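Local coordinates for EGF family domain-containing protein (Toxoplasma gondii, PDB 4Z80), which probably helps the parasite form the moving junction during host-cell invasion, as an apical membrane antigen that binds a RON2-type peptide, at residues A[158-169]-A[186-195]. Residues are numbered along the deposited sequence; the frame is centred on the assembly and turned at random.
Sequences LTHCPYNVNVYR and VTESNPLRFL
Cys161 and Leu192 exchange backbone hydrogen bonds, Leu192 N to Cys161 O at 2.8 Å and Cys161 N to Leu192 O at 2.9 Å, the hydrogen-bonded pair of a short antiparallel ladder between strands 160-161 and 192-193. Two residues back from Cys161, past the non-hydrogen-bonded pair His160 and Arg193, Thr159 O accepts from Phe194 N and Leu195 N, both on the same face of its carbonyl plane. In the buried part, Cys161 SG, anti to its backbone N (chi1 178°), lies 3.7 Å from Val186 CG2, and Pro162, after a cis peptide bond, sets its CD 3.4 Å from Thr187 O. On the His160 and Arg193 side of the ladder, Arg193 NH1 sits above one face of the His160 ring, and Pro191 CG lies over the centre of one guanidinium face. A hydrogen bond between His160 ND1 and Thr159 OG1 helps fix the ring's rotation.

The solvent side, around Glu188, is looser. Tyr168 places a ring face over Glu188 N. Arg169 and Glu188 stop short of a salt bridge, with NE 4.5 Å from OE2, and a water joins Arg169 NH2 to Glu188 OE1.

Tyr163 OH hydrogen-bonds Ser18 OG of the bound RON2L1 peptide chain, so the turn after strand 160-161 takes part in peptide binding. The Cys161–Cys265 disulfide ties the ladder to the chain just beyond helix 252-262, which packs on Val186 and Leu192, while Met172 of helix 165-172 touches Cys161, Pro162 and Val186.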
ATOM      1  N   LEU A 158     -15.496  10.191  12.270  1.00 14.78           N
ATOM      2  CA  LEU A 158     -16.292  10.031  13.500  1.00 16.29           C
ATOM      3  C   LEU A 158     -15.359   9.802  14.688  1.00 17.51           C
ATOM      4  O   LEU A 158     -14.146   9.743  14.528  1.00 18.41           O
ATOM      5  CB  LEU A 158     -17.310   8.887  13.366  1.00 16.55           C
ATOM      6  CG  LEU A 158     -18.230   8.998  12.148  1.00 15.49           C
ATOM      7  CD1 LEU A 158     -19.167   7.804  12.050  1.00 16.72           C
ATOM      8  CD2 LEU A 158     -19.016  10.298  12.169  1.00 18.86           C
ATOM      9  N   THR A 159     -15.905   9.705  15.896  1.00 15.98           N
ATOM     10  CA  THR A 159     -15.030   9.596  17.066  1.00 14.32           C
ATOM     11  C   THR A 159     -14.269   8.276  17.101  1.00 14.22           C
ATOM     12  O   THR A 159     -13.159   8.209  17.627  1.00 14.55           O
ATOM     13  CB  THR A 159     -15.813   9.749  18.396  1.00 16.49           C
ATOM     14  OG1 THR A 159     -16.906   8.823  18.433  1.00 19.66           O
ATOM     15  CG2 THR A 159     -16.335  11.161  18.543  1.00 16.84           C
ATOM     16  N   HIS A 160     -14.866   7.227  16.551  1.00 16.03           N
ATOM     17  CA  HIS A 160     -14.260   5.902  16.592  1.00 16.90           C
ATOM     18  C   HIS A 160     -14.948   4.987  15.592  1.00 14.40           C
ATOM     19  O   HIS A 160     -16.025   5.298  15.080  1.00 15.56           O
ATOM     20  CB  HIS A 160     -14.342   5.313  18.009  1.00 18.55           C
ATOM     21  CG  HIS A 160     -15.743   5.104  18.487  1.00 18.95           C
ATOM     22  ND1 HIS A 160     -16.541   6.140  18.922  1.00 20.06           N
ATOM     23  CD2 HIS A 160     -16.492   3.980  18.592  1.00 20.19           C
ATOM     24  CE1 HIS A 160     -17.724   5.663  19.271  1.00 21.88           C
ATOM     25  NE2 HIS A 160     -17.721   4.355  19.080  1.00 19.69           N
ATOM     26  N   CYS A 161     -14.294   3.867  15.309  1.00 14.14           N
ATOM     27  CA  CYS A 161     -14.785   2.878  14.372  1.00 17.30           C
ATOM     28  C   CYS A 161     -14.755   1.494  15.028  1.00 15.81           C
ATOM     29  O   CYS A 161     -13.727   1.102  15.574  1.00 17.97           O
ATOM     30  CB  CYS A 161     -13.931   2.883  13.105  1.00 19.99           C
ATOM     31  SG  CYS A 161     -14.466   1.640  11.921  1.00 17.89           S
ATOM     32  N   PRO A 162     -15.877   0.752  14.987  1.00 16.17           N
ATOM     33  CA  PRO A 162     -17.185   1.093  14.414  1.00 17.86           C
ATOM     34  C   PRO A 162     -17.918   2.101  15.291  1.00 18.43           C
ATOM     35  O   PRO A 162     -17.992   1.888  16.503  1.00 18.96           O
ATOM     36  CB  PRO A 162     -17.918  -0.252  14.386  1.00 18.92           C
ATOM     37  CG  PRO A 162     -17.326  -1.007  15.527  1.00 19.02           C
ATOM     38  CD  PRO A 162     -15.875  -0.606  15.564  1.00 21.60           C
ATOM     39  N   TYR A 163     -18.439   3.175  14.710  1.00 16.81           N
ATOM     40  CA  TYR A 163     -19.032   4.231  15.529  1.00 15.67           C
ATOM     41  C   TYR A 163     -20.305   3.755  16.236  1.00 19.07           C
ATOM     42  O   TYR A 163     -20.579   4.175  17.363  1.00 19.82           O
ATOM     43  CB  TYR A 163     -19.344   5.481  14.700  1.00 16.05           C
ATOM     44  CG  TYR A 163     -20.097   6.517  15.515  1.00 16.75           C
ATOM     45  CD1 TYR A 163     -19.431   7.337  16.418  1.00 16.56           C
ATOM     46  CD2 TYR A 163     -21.477   6.639  15.414  1.00 19.07           C
ATOM     47  CE1 TYR A 163     -20.115   8.265  17.184  1.00 18.37           C
ATOM     48  CE2 TYR A 163     -22.169   7.567  16.172  1.00 17.43           C
ATOM     49  CZ  TYR A 163     -21.486   8.374  17.054  1.00 18.75           C
ATOM     50  OH  TYR A 163     -22.190   9.286  17.811  1.00 19.14           O
ATOM     51  N   ASN A 164     -21.093   2.912  15.575  1.00 17.65           N
ATOM     52  CA  ASN A 164     -22.264   2.320  16.220  1.00 18.93           C
ATOM     53  C   ASN A 164     -22.349   0.832  15.907  1.00 22.74           C
ATOM     54  O   ASN A 164     -21.598   0.324  15.079  1.00 18.53           O
ATOM     55  CB  ASN A 164     -23.549   3.052  15.802  1.00 22.14           C
ATOM     56  CG  ASN A 164     -23.892   2.875  14.332  1.00 19.38           C
ATOM     57  OD1 ASN A 164     -23.802   1.781  13.783  1.00 18.96           O
ATOM     58  ND2 ASN A 164     -24.319   3.960  13.694  1.00 18.96           N
ATOM     59  N   VAL A 165     -23.255   0.122  16.570  1.00 21.34           N
ATOM     60  CA  VAL A 165     -23.275  -1.330  16.447  1.00 24.33           C
ATOM     61  C   VAL A 165     -23.781  -1.780  15.083  1.00 21.44           C
ATOM     62  O   VAL A 165     -23.523  -2.913  14.676  1.00 21.07           O
ATOM     63  CB  VAL A 165     -24.134  -1.985  17.553  1.00 27.96           C
ATOM     64  CG1 VAL A 165     -23.519  -1.717  18.917  1.00 30.87           C
ATOM     65  CG2 VAL A 165     -25.557  -1.491  17.498  1.00 26.80           C
ATOM     66  N   ASN A 166     -24.476  -0.898  14.368  1.00 19.58           N
ATOM     67  CA  ASN A 166     -24.954  -1.222  13.031  1.00 21.02           C
ATOM     68  C   ASN A 166     -23.806  -1.271  12.028  1.00 19.39           C
ATOM     69  O   ASN A 166     -23.808  -2.101  11.125  1.00 18.64           O
ATOM     70  CB  ASN A 166     -26.014  -0.219  12.584  1.00 21.88           C
ATOM     71  CG  ASN A 166     -27.274  -0.309  13.421  1.00 28.61           C
ATOM     72  OD1 ASN A 166     -27.365  -1.127  14.335  1.00 29.07           O
ATOM     73  ND2 ASN A 166     -28.243   0.537  13.122  1.00 29.12           N
ATOM     74  N   VAL A 167     -22.833  -0.380  12.190  1.00 18.28           N
ATOM     75  CA  VAL A 167     -21.619  -0.435  11.378  1.00 19.17           C
ATOM     76  C   VAL A 167     -20.999  -1.820  11.550  1.00 17.71           C
ATOM     77  O   VAL A 167     -20.682  -2.499  10.572  1.00 17.35           O
ATOM     78  CB  VAL A 167     -20.593   0.660  11.778  1.00 17.58           C
ATOM     79  CG1 VAL A 167     -19.264   0.476  11.040  1.00 16.69           C
ATOM     80  CG2 VAL A 167     -21.143   2.051  11.517  1.00 16.82           C
ATOM     81  N   TYR A 168     -20.855  -2.249  12.801  1.00 17.49           N
ATOM     82  CA  TYR A 168     -20.228  -3.529  13.088  1.00 16.83           C
ATOM     83  C   TYR A 168     -21.059  -4.713  12.616  1.00 20.25           C
ATOM     84  O   TYR A 168     -20.532  -5.630  11.992  1.00 19.12           O
ATOM     85  CB  TYR A 168     -19.948  -3.681  14.587  1.00 19.42           C
ATOM     86  CG  TYR A 168     -19.109  -4.902  14.867  1.00 21.40           C
ATOM     87  CD1 TYR A 168     -17.794  -4.963  14.435  1.00 22.40           C
ATOM     88  CD2 TYR A 168     -19.635  -6.004  15.529  1.00 27.21           C
ATOM     89  CE1 TYR A 168     -17.016  -6.075  14.665  1.00 24.93           C
ATOM     90  CE2 TYR A 168     -18.859  -7.126  15.770  1.00 28.45           C
ATOM     91  CZ  TYR A 168     -17.548  -7.155  15.330  1.00 27.72           C
ATOM     92  OH  TYR A 168     -16.758  -8.261  15.550  1.00 27.60           O
ATOM     93  N   ARG A 169     -22.358  -4.704  12.893  1.00 20.32           N
ATOM     94  CA  ARG A 169     -23.153  -5.906  12.673  1.00 21.28           C
ATOM     95  C   ARG A 169     -23.733  -6.012  11.257  1.00 20.04           C
ATOM     96  O   ARG A 169     -23.942  -7.124  10.767  1.00 24.94           O
ATOM     97  CB  ARG A 169     -24.262  -5.982  13.727  1.00 24.00           C
ATOM     98  CG  ARG A 169     -23.724  -6.426  15.088  1.00 27.18           C
ATOM     99  CD  ARG A 169     -24.646  -6.136  16.271  1.00 42.42           C
ATOM    100  NE  ARG A 169     -26.031  -5.858  15.904  1.00 53.55           N
ATOM    101  CZ  ARG A 169     -26.994  -5.610  16.788  1.00 59.68           C
ATOM    102  NH1 ARG A 169     -28.230  -5.363  16.373  1.00 41.40           N
ATOM    103  NH2 ARG A 169     -26.718  -5.611  18.089  1.00 40.51           N
ATOM    104  N   VAL A 186     -10.798  -3.349  15.945  1.00 19.44           N
ATOM    105  CA  VAL A 186     -11.821  -2.483  15.378  1.00 19.82           C
ATOM    106  C   VAL A 186     -13.176  -3.206  15.450  1.00 22.22           C
ATOM    107  O   VAL A 186     -13.807  -3.515  14.443  1.00 25.19           O
ATOM    108  CB  VAL A 186     -11.421  -2.047  13.924  1.00 23.28           C
ATOM    109  CG1 VAL A 186     -11.198  -3.245  13.020  1.00 22.26           C
ATOM    110  CG2 VAL A 186     -12.414  -1.066  13.342  1.00 23.53           C
ATOM    111  N   THR A 187     -13.614  -3.469  16.682  1.00 20.59           N
ATOM    112  CA  THR A 187     -14.887  -4.134  16.932  1.00 23.38           C
ATOM    113  C   THR A 187     -15.741  -3.324  17.898  1.00 23.66           C
ATOM    114  O   THR A 187     -15.290  -2.316  18.441  1.00 22.71           O
ATOM    115  CB  THR A 187     -14.690  -5.533  17.531  1.00 23.93           C
ATOM    116  OG1 THR A 187     -14.147  -5.403  18.848  1.00 23.73           O
ATOM    117  CG2 THR A 187     -13.746  -6.365  16.670  1.00 25.46           C
ATOM    118  N   GLU A 188     -16.974  -3.779  18.103  1.00 26.90           N
ATOM    119  CA  GLU A 188     -17.875  -3.202  19.101  1.00 31.31           C
ATOM    120  C   GLU A 188     -17.216  -3.032  20.457  1.00 32.19           C
ATOM    121  O   GLU A 188     -17.305  -1.977  21.082  1.00 32.00           O
ATOM    122  CB  GLU A 188     -19.101  -4.090  19.285  1.00 37.98           C
ATOM    123  CG  GLU A 188     -20.304  -3.720  18.470  1.00 41.17           C
ATOM    124  CD  GLU A 188     -21.507  -4.562  18.847  1.00 44.96           C
ATOM    125  OE1 GLU A 188     -21.863  -4.581  20.047  1.00 52.28           O
ATOM    126  OE2 GLU A 188     -22.084  -5.214  17.955  1.00 45.90           O
ATOM    127  N   SER A 189     -16.567  -4.100  20.910  1.00 34.75           N
ATOM    128  CA  SER A 189     -16.018  -4.157  22.258  1.00 37.29           C
ATOM    129  C   SER A 189     -14.621  -3.554  22.353  1.00 32.63           C
ATOM    130  O   SER A 189     -14.146  -3.257  23.448  1.00 36.37           O
ATOM    131  CB  SER A 189     -15.986  -5.607  22.742  1.00 40.20           C
ATOM    132  OG  SER A 189     -15.226  -6.418  21.866  1.00 40.44           O
ATOM    133  N   ASN A 190     -13.966  -3.378  21.209  1.00 26.14           N
ATOM    134  CA  ASN A 190     -12.636  -2.781  21.172  1.00 23.26           C
ATOM    135  C   ASN A 190     -12.491  -1.885  19.944  1.00 24.28           C
ATOM    136  O   ASN A 190     -11.838  -2.254  18.968  1.00 21.48           O
ATOM    137  CB  ASN A 190     -11.562  -3.865  21.170  1.00 21.83           C
ATOM    138  CG  ASN A 190     -10.166  -3.305  21.355  1.00 26.70           C
ATOM    139  OD1 ASN A 190      -9.984  -2.244  21.953  1.00 31.90           O
ATOM    140  ND2 ASN A 190      -9.168  -4.021  20.850  1.00 28.10           N
ATOM    141  N   PRO A 191     -13.119  -0.705  19.981  1.00 22.12           N
ATOM    142  CA  PRO A 191     -13.108   0.123  18.774  1.00 19.45           C
ATOM    143  C   PRO A 191     -11.783   0.838  18.545  1.00 20.27           C
ATOM    144  O   PRO A 191     -10.976   1.018  19.462  1.00 19.37           O
ATOM    145  CB  PRO A 191     -14.234   1.127  19.025  1.00 21.33           C
ATOM    146  CG  PRO A 191     -14.341   1.221  20.499  1.00 24.62           C
ATOM    147  CD  PRO A 191     -13.962  -0.132  21.044  1.00 24.88           C
ATOM    148  N   LEU A 192     -11.567   1.224  17.293  1.00 18.14           N
ATOM    149  CA  LEU A 192     -10.403   1.994  16.904  1.00 18.60           C
ATOM    150  C   LEU A 192     -10.721   3.468  17.105  1.00 15.02           C
ATOM    151  O   LEU A 192     -11.657   3.983  16.503  1.00 17.20           O
ATOM    152  CB  LEU A 192     -10.046   1.700  15.452  1.00 17.76           C
ATOM    153  CG  LEU A 192      -8.762   2.300  14.873  1.00 18.47           C
ATOM    154  CD1 LEU A 192      -7.535   1.858  15.656  1.00 18.48           C
ATOM    155  CD2 LEU A 192      -8.658   1.899  13.405  1.00 17.48           C
ATOM    156  N   ARG A 193      -9.947   4.136  17.954  1.00 16.97           N
ATOM    157  CA  ARG A 193     -10.283   5.496  18.372  1.00 19.00           C
ATOM    158  C   ARG A 193      -9.629   6.570  17.512  1.00 16.65           C
ATOM    159  O   ARG A 193      -8.422   6.533  17.271  1.00 18.54           O
ATOM    160  CB  ARG A 193      -9.861   5.728  19.824  1.00 22.20           C
ATOM    161  CG  ARG A 193     -10.391   4.718  20.822  1.00 28.97           C
ATOM    162  CD  ARG A 193     -11.766   5.075  21.337  1.00 30.32           C
ATOM    163  NE  ARG A 193     -12.178   4.157  22.397  1.00 31.58           N
ATOM    164  CZ  ARG A 193     -13.438   3.929  22.744  1.00 29.84           C
ATOM    165  NH1 ARG A 193     -14.433   4.550  22.121  1.00 32.36           N
ATOM    166  NH2 ARG A 193     -13.707   3.066  23.711  1.00 31.84           N
ATOM    167  N   PHE A 194     -10.429   7.539  17.078  1.00 16.43           N
ATOM    168  CA  PHE A 194      -9.924   8.735  16.412  1.00 16.61           C
ATOM    169  C   PHE A 194      -9.898   9.859  17.434  1.00 17.39           C
ATOM    170  O   PHE A 194      -8.843  10.406  17.745  1.00 17.78           O
ATOM    171  CB  PHE A 194     -10.808   9.099  15.214  1.00 18.60           C
ATOM    172  CG  PHE A 194     -10.345  10.311  14.427  1.00 14.32           C
ATOM    173  CD1 PHE A 194      -9.016  10.701  14.392  1.00 13.39           C
ATOM    174  CD2 PHE A 194     -11.267  11.050  13.706  1.00 15.36           C
ATOM    175  CE1 PHE A 194      -8.627  11.809  13.649  1.00 15.61           C
ATOM    176  CE2 PHE A 194     -10.881  12.154  12.962  1.00 15.52           C
ATOM    177  CZ  PHE A 194      -9.566  12.532  12.937  1.00 15.48           C
ATOM    178  N   LEU A 195     -11.076  10.184  17.955  1.00 18.73           N
ATOM    179  CA  LEU A 195     -11.201  11.107  19.078  1.00 19.03           C
ATOM    180  C   LEU A 195     -11.571  10.280  20.299  1.00 20.44           C
ATOM    181  O   LEU A 195     -12.708   9.840  20.437  1.00 22.16           O
ATOM    182  CB  LEU A 195     -12.248  12.183  18.793  1.00 19.49           C
ATOM    183  CG  LEU A 195     -12.134  12.814  17.405  1.00 19.25           C
ATOM    184  CD1 LEU A 195     -13.200  13.883  17.210  1.00 23.80           C
ATOM    185  CD2 LEU A 195     -10.738  13.382  17.173  1.00 18.29           C
TER
HETATM  186  O   HOH W   1     -24.601  -5.180  19.682  1.00 47.45           O